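Local coordinates for protein 3-dehydroshikimate dehydratase (Pseudomonas putida, PDB 5HMQ) that converts 3-dehydroshikimate to protocatechuate in quinate and shikimate degradation, using a divalent metal cation, and carries a second, dioxygenase-like domain, at residues L335-G339 and D340-V344. Residues are numbered along the deposited sequence; the frame is centred on the assembly and turned at random.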
loop_
_atom_site.group_PDB
_atom_site.type_symbol
_atom_site.label_atom_id
_atom_site.label_comp_id
_atom_site.label_asym_id
_atom_site.label_seq_id
_atom_site.Cartn_x
_atom_site.Cartn_y
_atom_site.Cartn_z
ATOM N N LEU C 335 31.860 -2.238 -18.168
ATOM C CA LEU C 335 31.534 -0.855 -18.477
ATOM C C LEU C 335 31.257 -0.731 -19.968
ATOM O O LEU C 335 32.059 -1.186 -20.792
ATOM C CB LEU C 335 32.673 0.079 -18.065
ATOM C CG LEU C 335 32.516 1.549 -18.452
ATOM C CD1 LEU C 335 31.305 2.151 -17.758
ATOM C CD2 LEU C 335 33.770 2.334 -18.111
ATOM N N LEU C 336 30.125 -0.121 -20.311
ATOM C CA LEU C 336 29.788 0.166 -21.697
ATOM C C LEU C 336 29.550 1.660 -21.852
ATOM O O LEU C 336 29.068 2.330 -20.934
ATOM C CB LEU C 336 28.555 -0.611 -22.190
ATOM C CG LEU C 336 28.731 -2.106 -22.465
ATOM C CD1 LEU C 336 28.676 -2.936 -21.190
ATOM C CD2 LEU C 336 27.761 -2.610 -23.531
ATOM N N ARG C 337 29.902 2.179 -23.026
ATOM C CA ARG C 337 29.997 3.616 -23.216
ATOM C C ARG C 337 29.494 3.990 -24.602
ATOM O O ARG C 337 29.720 3.261 -25.572
ATOM C CB ARG C 337 31.452 4.055 -23.022
ATOM C CG ARG C 337 31.678 5.513 -22.721
ATOM C CD ARG C 337 33.140 5.704 -22.345
ATOM N NE ARG C 337 33.302 6.557 -21.170
ATOM C CZ ARG C 337 34.398 6.592 -20.418
ATOM N NH1 ARG C 337 35.435 5.820 -20.716
ATOM N NH2 ARG C 337 34.457 7.399 -19.367
ATOM N N GLN C 338 28.809 5.129 -24.685
ATOM C CA GLN C 338 28.412 5.703 -25.969
ATOM C C GLN C 338 28.102 7.172 -25.754
ATOM O O GLN C 338 27.194 7.505 -24.986
ATOM C CB GLN C 338 27.197 4.984 -26.557
ATOM C CG GLN C 338 26.714 5.588 -27.868
ATOM C CD GLN C 338 25.581 4.801 -28.502
ATOM O OE1 GLN C 338 25.136 5.117 -29.605
ATOM N NE2 GLN C 338 25.106 3.777 -27.806
ATOM N N GLY C 339 28.836 8.042 -26.437
ATOM C CA GLY C 339 28.651 9.469 -26.240
ATOM C C GLY C 339 28.948 9.861 -24.805
ATOM O O GLY C 339 30.041 9.610 -24.279
ATOM N N ASP C 340 27.966 10.462 -24.141
ATOM C CA ASP C 340 28.093 10.836 -22.743
ATOM C C ASP C 340 27.331 9.867 -21.841
ATOM O O ASP C 340 27.134 10.150 -20.654
ATOM C CB ASP C 340 27.587 12.279 -22.569
ATOM C CG ASP C 340 27.796 12.827 -21.174
ATOM O OD1 ASP C 340 28.940 13.229 -20.870
ATOM O OD2 ASP C 340 26.825 12.866 -20.384
ATOM N N ILE C 341 26.960 8.699 -22.364
ATOM C CA ILE C 341 26.242 7.676 -21.613
ATOM C C ILE C 341 27.239 6.632 -21.135
ATOM O O ILE C 341 27.969 6.044 -21.942
ATOM C CB ILE C 341 25.140 7.030 -22.465
ATOM C CG1 ILE C 341 24.333 8.099 -23.201
ATOM C CG2 ILE C 341 24.230 6.174 -21.599
ATOM C CD1 ILE C 341 23.644 7.595 -24.456
ATOM N N ASN C 342 27.274 6.402 -19.824
ATOM C CA ASN C 342 28.070 5.343 -19.220
ATOM C C ASN C 342 27.137 4.369 -18.516
ATOM O O ASN C 342 26.276 4.786 -17.735
ATOM C CB ASN C 342 29.094 5.917 -18.237
ATOM C CG ASN C 342 30.069 6.867 -18.902
ATOM O OD1 ASN C 342 30.914 6.451 -19.695
ATOM N ND2 ASN C 342 29.952 8.153 -18.589
ATOM N N ILE C 343 27.292 3.080 -18.803
ATOM C CA ILE C 343 26.448 2.042 -18.222
ATOM C C ILE C 343 27.345 0.970 -17.621
ATOM O O ILE C 343 28.233 0.444 -18.302
ATOM C CB ILE C 343 25.489 1.433 -19.261
ATOM C CG1 ILE C 343 24.465 2.478 -19.702
ATOM C CG2 ILE C 343 24.779 0.220 -18.680
ATOM C CD1 ILE C 343 23.535 2.009 -20.788
ATOM N N VAL C 344 27.120 0.657 -16.349
ATOM C CA VAL C 344 27.925 -0.308 -15.609
ATOM C C VAL C 344 27.082 -1.560 -15.395
ATOM O O VAL C 344 25.999 -1.494 -14.800
ATOM C CB VAL C 344 28.397 0.276 -14.268
ATOM C CG1 VAL C 344 29.208 -0.749 -13.488
ATOM C CG2 VAL C 344 29.166 1.584 -14.482
#
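Leu336 and Ile343 exchange two backbone hydrogen bonds, Leu336 N to Ile343 O at 2.8 Å and Ile343 N to Leu336 O at 2.9 Å, which fix the register of a beta hairpin with a two-residue loop in the mixed sheet of the first VOC (glyoxalase-type) module. The strand directions differ by 164°, so the pair is antiparallel with a modest twist. Toward the loop, Ile341 N to Gln338 O closes a type II' turn and Gln338 N to Ile341 O returns the bond; Gly339 sits at the first corner with a positive phi.

The buried part of the hairpin is closely covered. Leu335 CD1 meets Val344 CG2 at 4.0 Å, under Phe428 and Phe300 respectively, while on the reverse face Ile341 and Ile343 both touch Phe322 and the amide of Gln338 is held by Leu320 O and Leu440 N. The turn is looser: Gly339 is exposed and Asp340 partly so, although Asp340 OD2 is anchored by a salt bridge to Arg370 NH1.

Arg337, also partly exposed, runs alongside Asn342, its chain leaving with CG opposite the backbone N and bending at chi3. Asn342 ND2 is committed to Glu299 O, and OD1 meets Arg337 NE at 2.8 Å; the N-H...O angle of 121° makes this bond weak, and the guanidinium and amide planes stand 73° apart.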